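Local coordinates for MUTM (fpg) protein (Thermus thermophilus, PDB 1EE8) that belongs to the MutM (Fpg) family, joining a sheet-rich N-terminal domain to a helical H2TH domain and a zinc finger, at residues Pro1-Val6 and Glu196-Ala201; Pro15-Gln20 and Arg91-His96; Gly69-Phe74 and Asp211-Gln216; Phe105-Arg108 and Arg113-Pro116; Arg154-Val159 and Arg192-Val197. One frame throughout, in Å; residues are numbered along the deposited sequence.

Five contacts show how chemistry follows position in a fold. Contacts 1 and 5 are buried, share helix 184-203 and are purely apolar; they meet where the O atom of Gly158 approaches the N atom of Leu3. Contact 2 sits at the other end of helix 3-17, is partly buried, and mixes apolar packing with a guanidinium face. Contact 3, at the surface, relies on a water and scarcely on side chains, and touches contact 2 through neighbouring strands 73-75 and 92-96. Contact 4, buried with one exposed glutamate taking part, uses the same sheet as contacts 2 and 3. Contacts 1 and 3 both join the N-terminal domain to the H2TH region.

Contact 1: Pro1-Val6 and Glu196-Ala201; sequences PELPEV and EVLAEA
Pro4 presses one side of its ring against helix 184-203, where Leu198 and Ala201, one turn apart, receive it. The two residues share the ring CG, Ala201 adding CB and Leu198 adding CD. The CB atom of Ala201 lies 3.4 Å from CB of Pro4 and almost as near to CG of the same ring, tighter than ordinary van der Waals spacing. Leu198 approaches at a slant to the ring: its CG stands beside the backbone N (chi1 -68°), which carries CD2 to 3.7 Å from Pro4 CG, with the ring CD only slightly farther. The other methyl of this leucine serves a second partner, as Leu198 CD1 lies 4.3 Å from Leu3 CD1, a looser touch. Behind these groups the start of helix 3-17 is held by a polar bond of its own. Glu2 is the N-cap residue, and its N donates to Glu5 OE2 over 2.7 Å, reaching the anti side of the carboxylate. Tyr163 of helix 161-170 touches both Pro4 and Ala201 and also bonds Glu5 OE1. Across the interface itself only carbon meets carbon, so the fit between the helices depends on shape and close packing, while the acidic groups of Glu2 and Glu5 are engaged elsewhere.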
# COMPACT_ATOMS: atom_id res chain seq x y z
N PRO A 1 -17.19 8.90 20.27
CA PRO A 1 -18.28 9.01 19.28
C PRO A 1 -19.00 7.70 18.95
O PRO A 1 -18.38 6.65 18.82
CB PRO A 1 -17.68 9.64 18.02
CG PRO A 1 -16.16 9.53 18.28
CD PRO A 1 -16.00 9.63 19.80
N GLU A 2 -20.31 7.79 18.82
CA GLU A 2 -21.14 6.64 18.50
C GLU A 2 -21.82 6.88 17.15
O GLU A 2 -21.54 7.88 16.49
CB GLU A 2 -22.17 6.43 19.62
CG GLU A 2 -21.52 6.00 20.94
CD GLU A 2 -22.47 6.00 22.12
OE1 GLU A 2 -23.59 5.45 22.00
OE2 GLU A 2 -22.10 6.54 23.18
N LEU A 3 -22.70 5.98 16.74
CA LEU A 3 -23.38 6.10 15.45
C LEU A 3 -23.80 7.52 15.08
O LEU A 3 -23.52 7.99 13.98
CB LEU A 3 -24.61 5.17 15.41
CG LEU A 3 -25.38 5.08 14.08
CD1 LEU A 3 -26.19 3.80 14.05
CD2 LEU A 3 -26.30 6.30 13.91
N PRO A 4 -24.45 8.25 16.00
CA PRO A 4 -24.87 9.62 15.67
C PRO A 4 -23.73 10.58 15.32
O PRO A 4 -23.84 11.36 14.38
CB PRO A 4 -25.65 10.05 16.90
CG PRO A 4 -26.23 8.74 17.42
CD PRO A 4 -25.04 7.82 17.29
N GLU A 5 -22.64 10.54 16.08
CA GLU A 5 -21.50 11.42 15.81
C GLU A 5 -20.79 11.04 14.51
O GLU A 5 -20.40 11.90 13.73
CB GLU A 5 -20.49 11.37 16.97
CG GLU A 5 -21.01 11.94 18.29
CD GLU A 5 -22.15 11.13 18.87
OE1 GLU A 5 -23.12 11.74 19.38
OE2 GLU A 5 -22.09 9.88 18.83
N VAL A 6 -20.62 9.74 14.29
CA VAL A 6 -19.94 9.26 13.10
C VAL A 6 -20.76 9.58 11.86
O VAL A 6 -20.22 9.99 10.83
CB VAL A 6 -19.66 7.75 13.19
CG1 VAL A 6 -18.93 7.27 11.94
CG2 VAL A 6 -18.83 7.46 14.44
N GLU A 196 -35.53 5.82 17.81
CA GLU A 196 -35.89 7.24 17.91
C GLU A 196 -34.74 8.09 18.42
O GLU A 196 -34.48 9.18 17.91
CB GLU A 196 -37.07 7.43 18.86
CG GLU A 196 -38.36 6.77 18.46
CD GLU A 196 -39.45 7.04 19.47
OE1 GLU A 196 -39.79 8.22 19.68
OE2 GLU A 196 -39.97 6.06 20.06
N VAL A 197 -34.07 7.62 19.46
CA VAL A 197 -32.95 8.36 20.04
C VAL A 197 -31.83 8.54 19.02
O VAL A 197 -31.27 9.62 18.88
CB VAL A 197 -32.40 7.67 21.31
CG1 VAL A 197 -31.17 8.40 21.81
CG2 VAL A 197 -33.46 7.66 22.39
N LEU A 198 -31.52 7.47 18.30
CA LEU A 198 -30.45 7.55 17.31
C LEU A 198 -30.86 8.50 16.19
O LEU A 198 -30.08 9.37 15.80
CB LEU A 198 -30.15 6.16 16.74
CG LEU A 198 -29.52 5.15 17.71
CD1 LEU A 198 -29.33 3.80 17.00
CD2 LEU A 198 -28.16 5.67 18.20
N ALA A 199 -32.09 8.34 15.70
CA ALA A 199 -32.59 9.20 14.64
C ALA A 199 -32.57 10.65 15.10
O ALA A 199 -32.18 11.54 14.34
CB ALA A 199 -34.03 8.78 14.25
N GLU A 200 -32.98 10.89 16.34
CA GLU A 200 -32.97 12.24 16.89
C GLU A 200 -31.55 12.77 17.04
O GLU A 200 -31.26 13.91 16.68
CB GLU A 200 -33.69 12.26 18.25
CG GLU A 200 -35.21 12.19 18.14
CD GLU A 200 -35.90 12.07 19.50
OE1 GLU A 200 -35.40 12.67 20.48
OE2 GLU A 200 -36.94 11.38 19.57
N ALA A 201 -30.65 11.93 17.57
CA ALA A 201 -29.26 12.32 17.76
C ALA A 201 -28.64 12.72 16.43
O ALA A 201 -27.85 13.67 16.36
CB ALA A 201 -28.48 11.18 18.39

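Contact 2: Pro15-Gln20 and Arg91-His96; sequences PLVLGQ and RTLYFH
The shortest sound polar bond here runs from Gln20 N to Val17 O, 2.9 Å, and closes a type II turn whose two end residues, Val17 and Gln20, both come close to 91-96. Gln20 brings its amide near the backbone of Arg91, but at 3.9 Å between Gln20 OE1 and Arg91 N this is proximity alone; the oxygen is bonded instead to the N of Gly90. The main polar-to-apolar meeting is that of Leu16 with Arg91. The arginine starts with CG lodged between its backbone N and carbonyl carbon (chi1 58°) and bends again at chi3 (52°), a folded course that brings the guanidinium back beside the end of the helix. There Leu16 CD2 lies over one face of the flat group, 3.8 Å from Arg91 NH1 and 4.0 Å from Arg91 CZ, so that a methyl covers the face, and Arg91 NH1 comes within 3.6 Å of Leu16 O. Deeper in, Val17 CG1 meets Leu93 CD1 at 3.7 Å, the two side chains crossing at about a right angle. Val17 also touches Leu88 of strand 82-88 and both Ile44 and Val47 of strand 42-50. The last turn of helix 3-17 thus packs against strands of the beta sandwich that forms the N-terminal domain of the MutM (Fpg) family.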
# COMPACT_ATOMS: atom_id res chain seq x y z
N PRO A 15 -20.02 16.35 1.25
CA PRO A 15 -20.09 17.49 0.33
C PRO A 15 -18.73 18.15 0.13
O PRO A 15 -18.53 18.92 -0.81
CB PRO A 15 -21.06 18.45 1.02
CG PRO A 15 -21.83 17.58 1.98
CD PRO A 15 -20.79 16.62 2.47
N LEU A 16 -17.79 17.84 1.03
CA LEU A 16 -16.46 18.43 0.97
C LEU A 16 -15.38 17.57 0.33
O LEU A 16 -14.37 18.10 -0.13
CB LEU A 16 -16.00 18.80 2.39
CG LEU A 16 -16.88 19.72 3.23
CD1 LEU A 16 -16.30 19.85 4.64
CD2 LEU A 16 -16.97 21.09 2.55
N VAL A 17 -15.58 16.26 0.29
CA VAL A 17 -14.56 15.37 -0.26
C VAL A 17 -14.96 14.54 -1.47
O VAL A 17 -14.10 14.04 -2.19
CB VAL A 17 -14.06 14.41 0.82
CG1 VAL A 17 -13.70 15.18 2.07
CG2 VAL A 17 -15.12 13.36 1.12
N LEU A 18 -16.26 14.38 -1.69
CA LEU A 18 -16.74 13.58 -2.81
C LEU A 18 -16.08 13.98 -4.13
O LEU A 18 -16.06 15.15 -4.49
CB LEU A 18 -18.26 13.71 -2.92
CG LEU A 18 -19.12 12.47 -2.64
CD1 LEU A 18 -19.08 11.55 -3.84
CD2 LEU A 18 -18.65 11.76 -1.39
N GLY A 19 -15.51 13.00 -4.82
CA GLY A 19 -14.87 13.28 -6.10
C GLY A 19 -13.48 13.89 -6.04
O GLY A 19 -12.85 14.09 -7.08
N GLN A 20 -13.01 14.19 -4.84
CA GLN A 20 -11.68 14.79 -4.66
C GLN A 20 -10.58 13.73 -4.63
O GLN A 20 -10.79 12.60 -4.18
CB GLN A 20 -11.64 15.56 -3.34
CG GLN A 20 -12.52 16.80 -3.29
CD GLN A 20 -11.75 18.07 -3.57
OE1 GLN A 20 -10.89 18.48 -2.78
NE2 GLN A 20 -12.04 18.69 -4.71
N ARG A 91 -8.54 20.52 -0.42
CA ARG A 91 -8.36 20.86 0.99
C ARG A 91 -7.74 19.72 1.77
O ARG A 91 -7.38 18.69 1.21
CB ARG A 91 -9.70 21.22 1.62
CG ARG A 91 -10.74 20.12 1.53
CD ARG A 91 -11.69 20.18 2.71
NE ARG A 91 -12.30 21.50 2.91
CZ ARG A 91 -13.17 22.07 2.09
NH1 ARG A 91 -13.56 21.44 0.98
NH2 ARG A 91 -13.68 23.25 2.38
N THR A 92 -7.66 19.91 3.08
CA THR A 92 -7.07 18.90 3.96
C THR A 92 -7.95 18.60 5.16
O THR A 92 -8.56 19.50 5.74
CB THR A 92 -5.68 19.38 4.44
OG1 THR A 92 -4.79 19.44 3.32
CG2 THR A 92 -5.08 18.44 5.49
N LEU A 93 -8.03 17.32 5.52
CA LEU A 93 -8.81 16.88 6.68
C LEU A 93 -7.80 16.46 7.74
O LEU A 93 -6.85 15.73 7.44
CB LEU A 93 -9.69 15.67 6.32
CG LEU A 93 -10.63 15.80 5.13
CD1 LEU A 93 -11.45 14.53 4.99
CD2 LEU A 93 -11.55 17.01 5.32
N TYR A 94 -7.99 16.91 8.98
CA TYR A 94 -7.05 16.55 10.04
C TYR A 94 -7.67 15.59 11.04
O TYR A 94 -8.78 15.81 11.51
CB TYR A 94 -6.57 17.80 10.78
CG TYR A 94 -6.01 18.85 9.86
CD1 TYR A 94 -6.82 19.86 9.33
CD2 TYR A 94 -4.66 18.83 9.49
CE1 TYR A 94 -6.31 20.82 8.46
CE2 TYR A 94 -4.14 19.79 8.61
CZ TYR A 94 -4.97 20.78 8.10
OH TYR A 94 -4.47 21.73 7.25
N PHE A 95 -6.94 14.52 11.36
CA PHE A 95 -7.41 13.52 12.30
C PHE A 95 -6.93 13.91 13.70
O PHE A 95 -5.78 13.68 14.08
CB PHE A 95 -6.89 12.13 11.90
CG PHE A 95 -7.43 11.01 12.74
CD1 PHE A 95 -6.59 10.31 13.62
CD2 PHE A 95 -8.77 10.65 12.67
CE1 PHE A 95 -7.09 9.27 14.41
CE2 PHE A 95 -9.28 9.61 13.46
CZ PHE A 95 -8.43 8.92 14.34
N HIS A 96 -7.84 14.53 14.44
CA HIS A 96 -7.62 15.00 15.80
C HIS A 96 -7.86 13.81 16.72
O HIS A 96 -8.90 13.16 16.63
CB HIS A 96 -8.63 16.11 16.10
CG HIS A 96 -8.68 16.51 17.53
ND1 HIS A 96 -7.65 17.17 18.16
CD2 HIS A 96 -9.65 16.36 18.47
CE1 HIS A 96 -7.97 17.41 19.42
NE2 HIS A 96 -9.19 16.92 19.63

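Contact 3: Gly69-Phe74 and Asp211-Gln216; sequences GMTGGF and DQSYRQ
Met70 opens the approach to Ser213, in a meeting of two surface loops, the first leading into strand 73-75 of the N-terminal sheet and the second beginning with an Asx turn at Asp211. The carbonyl O of Met70 stands 3.9 Å from Ser213 OG, too far for a bond, and its backbone also packs on the ring of Pro1. Thr71 follows and makes the direct contact. Its methyl CG2 lies 3.5 Å from Ser213 OG, while the hydroxyl takes the place between backbone N and carbonyl carbon (chi1 59°) and is used elsewhere. The methyl therefore faces the serine, and the polar branch is turned to Asp97 and the N of Arg99, with which it is hydrogen-bonded. The carbonyl of Thr71 gives the contact its polar part, through a water. That water donates to Thr71 O at 3.1 Å and to Ser213 O at 2.6 Å, and accepts from Ser213 OG at 3.2 Å. Three bonds thus fix it, and the loops are joined by solvent where their own polar groups stand apart. Farther along, Gly73 O takes a probable hydrogen bond from His96 N as the chain enters the strand, and the ring of Phe74 turns away from the second loop to meet that of Phe95. On the other side Ser213 is positioned by its own turn: its N donates to Asp211 OD1 over 2.7 Å, nearly straight at 165°, coming from above the carboxylate, 41° out of its plane.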
# COMPACT_ATOMS: atom_id res chain seq x y z
N GLY A 69 -12.53 5.99 17.92
CA GLY A 69 -12.15 5.70 19.28
C GLY A 69 -12.85 6.66 20.22
O GLY A 69 -13.89 7.22 19.88
N MET A 70 -12.28 6.87 21.40
CA MET A 70 -12.88 7.75 22.40
C MET A 70 -12.82 9.25 22.12
O MET A 70 -13.75 9.98 22.47
CB MET A 70 -12.24 7.47 23.76
CG MET A 70 -12.75 8.35 24.89
SD MET A 70 -11.90 8.03 26.44
CE MET A 70 -13.05 6.85 27.22
N THR A 71 -11.74 9.72 21.52
CA THR A 71 -11.60 11.15 21.25
C THR A 71 -11.21 11.48 19.82
O THR A 71 -10.84 12.62 19.51
CB THR A 71 -10.54 11.75 22.18
OG1 THR A 71 -9.29 11.09 21.97
CG2 THR A 71 -10.97 11.58 23.64
N GLY A 72 -11.31 10.50 18.94
CA GLY A 72 -10.94 10.73 17.55
C GLY A 72 -11.99 11.48 16.74
O GLY A 72 -13.19 11.37 16.98
N GLY A 73 -11.51 12.27 15.78
CA GLY A 73 -12.42 13.03 14.94
C GLY A 73 -11.68 13.71 13.81
O GLY A 73 -10.48 13.95 13.90
N PHE A 74 -12.40 13.99 12.73
CA PHE A 74 -11.82 14.68 11.58
C PHE A 74 -12.19 16.15 11.74
O PHE A 74 -13.33 16.46 12.06
CB PHE A 74 -12.41 14.13 10.28
CG PHE A 74 -11.87 12.79 9.90
CD1 PHE A 74 -10.59 12.67 9.37
CD2 PHE A 74 -12.61 11.64 10.14
CE1 PHE A 74 -10.05 11.41 9.09
CE2 PHE A 74 -12.08 10.38 9.86
CZ PHE A 74 -10.79 10.27 9.33
N ASP A 211 -16.75 17.29 28.45
CA ASP A 211 -15.35 17.35 28.05
C ASP A 211 -15.17 18.11 26.74
O ASP A 211 -14.06 18.48 26.37
CB ASP A 211 -14.78 15.94 27.90
CG ASP A 211 -15.64 15.05 27.01
OD1 ASP A 211 -16.23 15.57 26.04
OD2 ASP A 211 -15.71 13.83 27.27
N GLN A 212 -16.28 18.34 26.04
CA GLN A 212 -16.25 19.05 24.76
C GLN A 212 -15.34 18.29 23.79
O GLN A 212 -14.80 18.87 22.85
CB GLN A 212 -15.73 20.47 24.97
CG GLN A 212 -16.26 21.48 23.97
CD GLN A 212 -17.68 21.93 24.29
OE1 GLN A 212 -18.28 22.70 23.54
NE2 GLN A 212 -18.21 21.46 25.42
N SER A 213 -15.19 16.99 24.03
CA SER A 213 -14.35 16.14 23.21
C SER A 213 -14.81 16.08 21.76
O SER A 213 -14.01 16.26 20.83
CB SER A 213 -14.32 14.72 23.80
OG SER A 213 -13.51 13.86 23.03
N TYR A 214 -16.10 15.82 21.55
CA TYR A 214 -16.66 15.74 20.21
C TYR A 214 -17.08 17.08 19.61
O TYR A 214 -17.67 17.92 20.29
CB TYR A 214 -17.87 14.81 20.19
CG TYR A 214 -18.67 14.88 18.90
CD1 TYR A 214 -18.13 14.41 17.70
CD2 TYR A 214 -19.95 15.43 18.88
CE1 TYR A 214 -18.85 14.48 16.51
CE2 TYR A 214 -20.68 15.51 17.70
CZ TYR A 214 -20.13 15.03 16.52
OH TYR A 214 -20.86 15.10 15.35
N ARG A 215 -16.77 17.25 18.33
CA ARG A 215 -17.12 18.45 17.58
C ARG A 215 -17.22 18.05 16.11
O ARG A 215 -16.49 17.17 15.66
CB ARG A 215 -16.06 19.53 17.74
CG ARG A 215 -16.03 20.18 19.10
CD ARG A 215 -15.04 21.33 19.15
NE ARG A 215 -15.18 22.13 20.37
CZ ARG A 215 -16.31 22.73 20.75
NH1 ARG A 215 -17.40 22.63 20.00
NH2 ARG A 215 -16.34 23.44 21.86
N GLN A 216 -18.14 18.68 15.39
CA GLN A 216 -18.30 18.40 13.97
C GLN A 216 -17.02 18.87 13.27
O GLN A 216 -16.21 19.57 13.88
CB GLN A 216 -19.54 19.13 13.45
CG GLN A 216 -20.83 18.61 14.07
CD GLN A 216 -22.06 19.40 13.64
OE1 GLN A 216 -22.24 19.70 12.46
NE2 GLN A 216 -22.92 19.72 14.60
O HOH W 1 -11.63 15.26 20.90

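Contact 4: Phe105-Arg108 and Arg113-Pro116; sequences FGVR and REIP
Ile115 lies over one face of the Phe105 ring, nearly centred on it. Its CG1 is 3.9 Å from the ring centroid and only 13° off the normal, a CH-pi contact, while Ile115 CD1 continues toward the root of the ring and comes within 3.5 Å of Phe105 CB. This placement costs the isoleucine some torsional comfort, since chi1 is -34° and not near a staggered value. The same methyl just reaches Val107, two residues along the strand, with CG1 of Val107 and CD1 of Ile115 4.4 Å apart. Glu114 passes Val107 in the opposite direction, its chain extended, and puts OE2 4.0 Å from Val107 CG1. A water lies 2.7 Å from Gly106 O and 2.8 Å from Glu114 OE2, well placed to bridge them, although more acceptors surround it than it has protons to give. Outside this shell, strand 62-67 holds strand 103-108 in place: Phe105 and Val107 pair through their backbones with Val65 and Glu63, and Val65 also touches Ile115. Arg108 reaches Glu40 of the second subunit in a salt bridge. The whole is a strand of the N-terminal sheet whose chain, once past a short loop, folds back over the apolar side chains it has just presented, on its way to helix 117-120.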
# COMPACT_ATOMS: atom_id res chain seq x y z
N PHE A 105 -7.07 2.24 8.65
CA PHE A 105 -6.75 1.00 7.96
C PHE A 105 -6.87 1.14 6.45
O PHE A 105 -7.95 1.43 5.93
CB PHE A 105 -7.70 -0.12 8.39
CG PHE A 105 -7.72 -0.37 9.87
CD1 PHE A 105 -6.83 -1.27 10.45
CD2 PHE A 105 -8.65 0.27 10.68
CE1 PHE A 105 -6.86 -1.53 11.82
CE2 PHE A 105 -8.69 0.02 12.06
CZ PHE A 105 -7.80 -0.89 12.62
N GLY A 106 -5.76 0.94 5.75
CA GLY A 106 -5.79 0.99 4.31
C GLY A 106 -6.02 -0.45 3.92
O GLY A 106 -5.25 -1.33 4.32
N VAL A 107 -7.07 -0.72 3.16
CA VAL A 107 -7.36 -2.10 2.78
C VAL A 107 -7.98 -2.22 1.39
O VAL A 107 -8.60 -1.29 0.90
CB VAL A 107 -8.35 -2.76 3.76
CG1 VAL A 107 -7.76 -2.81 5.17
CG2 VAL A 107 -9.66 -1.99 3.75
N ARG A 108 -7.79 -3.38 0.76
CA ARG A 108 -8.41 -3.61 -0.53
C ARG A 108 -9.88 -3.64 -0.13
O ARG A 108 -10.21 -4.07 0.97
CB ARG A 108 -7.99 -4.97 -1.09
CG ARG A 108 -6.53 -5.05 -1.48
CD ARG A 108 -6.37 -5.15 -3.00
NE ARG A 108 -6.97 -4.01 -3.70
CZ ARG A 108 -7.03 -3.90 -5.03
NH1 ARG A 108 -6.52 -4.87 -5.80
NH2 ARG A 108 -7.58 -2.84 -5.59
N ARG A 113 -10.04 -8.54 7.18
CA ARG A 113 -9.34 -9.53 8.01
C ARG A 113 -8.64 -8.87 9.19
O ARG A 113 -8.41 -9.51 10.22
CB ARG A 113 -8.29 -10.28 7.17
CG ARG A 113 -8.87 -11.30 6.20
CD ARG A 113 -7.76 -11.93 5.37
NE ARG A 113 -7.08 -10.94 4.54
CZ ARG A 113 -5.97 -11.18 3.85
NH1 ARG A 113 -5.42 -10.22 3.12
NH2 ARG A 113 -5.40 -12.38 3.89
N GLU A 114 -8.31 -7.59 9.05
CA GLU A 114 -7.65 -6.85 10.11
C GLU A 114 -8.66 -6.11 10.97
O GLU A 114 -8.34 -5.65 12.07
CB GLU A 114 -6.66 -5.85 9.52
CG GLU A 114 -5.40 -6.49 8.94
CD GLU A 114 -4.59 -5.53 8.09
OE1 GLU A 114 -3.41 -5.84 7.83
OE2 GLU A 114 -5.13 -4.48 7.68
N ILE A 115 -9.89 -6.00 10.47
CA ILE A 115 -10.97 -5.32 11.17
C ILE A 115 -12.18 -6.25 11.20
O ILE A 115 -13.24 -5.93 10.65
CB ILE A 115 -11.35 -4.02 10.42
CG1 ILE A 115 -10.09 -3.41 9.78
CG2 ILE A 115 -11.95 -3.01 11.38
CD1 ILE A 115 -10.38 -2.38 8.72
N PRO A 116 -12.04 -7.41 11.85
CA PRO A 116 -13.14 -8.39 11.94
C PRO A 116 -14.46 -7.88 12.51
O PRO A 116 -15.53 -8.35 12.11
CB PRO A 116 -12.52 -9.53 12.75
CG PRO A 116 -11.48 -8.84 13.57
CD PRO A 116 -10.86 -7.88 12.59
O HOH W 2 -4.72 -1.85 6.95

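Contact 5: Arg154-Val159 and Arg192-Val197; sequences RLAAGV and RALREV
Leu194 reaches from helix 184-203 into the bend at 154-159 and divides its two methyls between two residues. Chi1 of -168° sends CG away from its own backbone N, and chi2 of 50° then spreads the fork so that CD1 and CD2 meet different targets. CD2 of Leu194 lies 4.2 Å from the CB of Ala156, and CD1 of Leu194 is equally far, 4.2 Å, from CG2 of Val159. The valine meets the leucine at a slant, offering the methyl that stands beside its backbone N, the other one being directed elsewhere. Both spacings are relaxed, ordinary van der Waals distances. The bend is a type II beta turn from Ala156 to Val159, tied only weakly by Val159 N to Ala156 O at 3.5 Å. Gly158 takes the positive phi of that turn, where a CB would press on the carbonyl O of Ala157, and its N is bonded to the side chain of Gln153. This turn lies between helices 146-152 and 161-170 in the H2TH domain, consistent with the helix-two-turns-helix motif that gives the domain its name, and helix 184-203 packs against it. Leu194 also touches Ala167 of helix 161-170, so its side chain is shared between the turn and the helix that follows. On the outer side of helix 184-203, a turn apart, Arg192 and Glu196 form a long, weak salt bridge. The arginine is almost fully extended, and its NE approaches OE2 of Glu196 at 3.3 Å, with the N-H bent to 127°.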
# COMPACT_ATOMS: atom_id res chain seq x y z
N ARG A 154 -23.55 -6.64 17.76
CA ARG A 154 -23.84 -7.74 16.86
C ARG A 154 -25.36 -7.70 16.76
O ARG A 154 -25.96 -8.24 15.83
CB ARG A 154 -23.39 -9.06 17.47
CG ARG A 154 -23.67 -9.17 18.96
CD ARG A 154 -23.44 -10.58 19.50
NE ARG A 154 -22.04 -11.00 19.51
CZ ARG A 154 -21.36 -11.36 18.43
NH1 ARG A 154 -21.94 -11.35 17.24
NH2 ARG A 154 -20.09 -11.73 18.54
N LEU A 155 -25.97 -7.03 17.74
CA LEU A 155 -27.42 -6.87 17.81
C LEU A 155 -27.81 -5.46 17.37
O LEU A 155 -28.83 -5.27 16.71
CB LEU A 155 -27.93 -7.10 19.23
CG LEU A 155 -28.14 -8.53 19.75
CD1 LEU A 155 -26.81 -9.26 19.86
CD2 LEU A 155 -28.83 -8.46 21.10
N ALA A 156 -26.99 -4.49 17.75
CA ALA A 156 -27.24 -3.09 17.42
C ALA A 156 -25.93 -2.37 17.10
O ALA A 156 -25.30 -1.78 17.97
CB ALA A 156 -27.93 -2.40 18.60
N ALA A 157 -25.53 -2.41 15.84
CA ALA A 157 -24.29 -1.77 15.42
C ALA A 157 -24.28 -0.27 15.68
O ALA A 157 -25.29 0.41 15.50
CB ALA A 157 -24.03 -2.05 13.94
N GLY A 158 -23.13 0.24 16.12
CA GLY A 158 -23.01 1.67 16.36
C GLY A 158 -23.44 2.22 17.71
O GLY A 158 -23.21 3.39 17.99
N VAL A 159 -24.05 1.39 18.54
CA VAL A 159 -24.52 1.84 19.85
C VAL A 159 -23.45 1.78 20.93
O VAL A 159 -22.76 0.77 21.10
CB VAL A 159 -25.75 1.02 20.31
CG1 VAL A 159 -26.25 1.53 21.66
CG2 VAL A 159 -26.85 1.12 19.27
N ARG A 192 -38.12 0.53 19.77
CA ARG A 192 -38.60 1.83 19.29
C ARG A 192 -37.78 2.99 19.87
O ARG A 192 -37.41 3.93 19.14
CB ARG A 192 -40.07 1.97 19.66
CG ARG A 192 -40.73 3.25 19.18
CD ARG A 192 -42.22 3.24 19.55
NE ARG A 192 -42.82 4.56 19.47
CZ ARG A 192 -44.08 4.83 19.81
NH1 ARG A 192 -44.87 3.86 20.24
NH2 ARG A 192 -44.54 6.07 19.71
N ALA A 193 -37.52 2.94 21.17
CA ALA A 193 -36.75 4.00 21.82
C ALA A 193 -35.35 4.12 21.22
O ALA A 193 -34.86 5.22 20.95
CB ALA A 193 -36.65 3.71 23.31
N LEU A 194 -34.70 2.98 21.02
CA LEU A 194 -33.36 2.96 20.46
C LEU A 194 -33.32 3.64 19.09
O LEU A 194 -32.44 4.46 18.83
CB LEU A 194 -32.89 1.51 20.33
CG LEU A 194 -31.41 1.26 20.03
CD1 LEU A 194 -30.53 2.04 20.99
CD2 LEU A 194 -31.14 -0.24 20.16
N ARG A 195 -34.28 3.31 18.24
CA ARG A 195 -34.34 3.89 16.90
C ARG A 195 -34.64 5.39 16.91
O ARG A 195 -34.08 6.15 16.11
CB ARG A 195 -35.37 3.14 16.06
CG ARG A 195 -35.20 1.62 16.12
CD ARG A 195 -35.94 0.92 14.99
NE ARG A 195 -35.36 1.27 13.71
CZ ARG A 195 -35.71 0.74 12.54
NH1 ARG A 195 -36.66 -0.19 12.50
NH2 ARG A 195 -35.10 1.11 11.43
N GLU A 196 -35.53 5.82 17.81
CA GLU A 196 -35.89 7.24 17.91
C GLU A 196 -34.74 8.09 18.42
O GLU A 196 -34.48 9.18 17.91
CB GLU A 196 -37.07 7.43 18.86
CG GLU A 196 -38.36 6.77 18.46
CD GLU A 196 -39.45 7.04 19.47
OE1 GLU A 196 -39.79 8.22 19.68
OE2 GLU A 196 -39.97 6.06 20.06
N VAL A 197 -34.07 7.62 19.46
CA VAL A 197 -32.95 8.36 20.04
C VAL A 197 -31.83 8.54 19.02
O VAL A 197 -31.27 9.62 18.88
CB VAL A 197 -32.40 7.67 21.31
CG1 VAL A 197 -31.17 8.40 21.81
CG2 VAL A 197 -33.46 7.66 22.39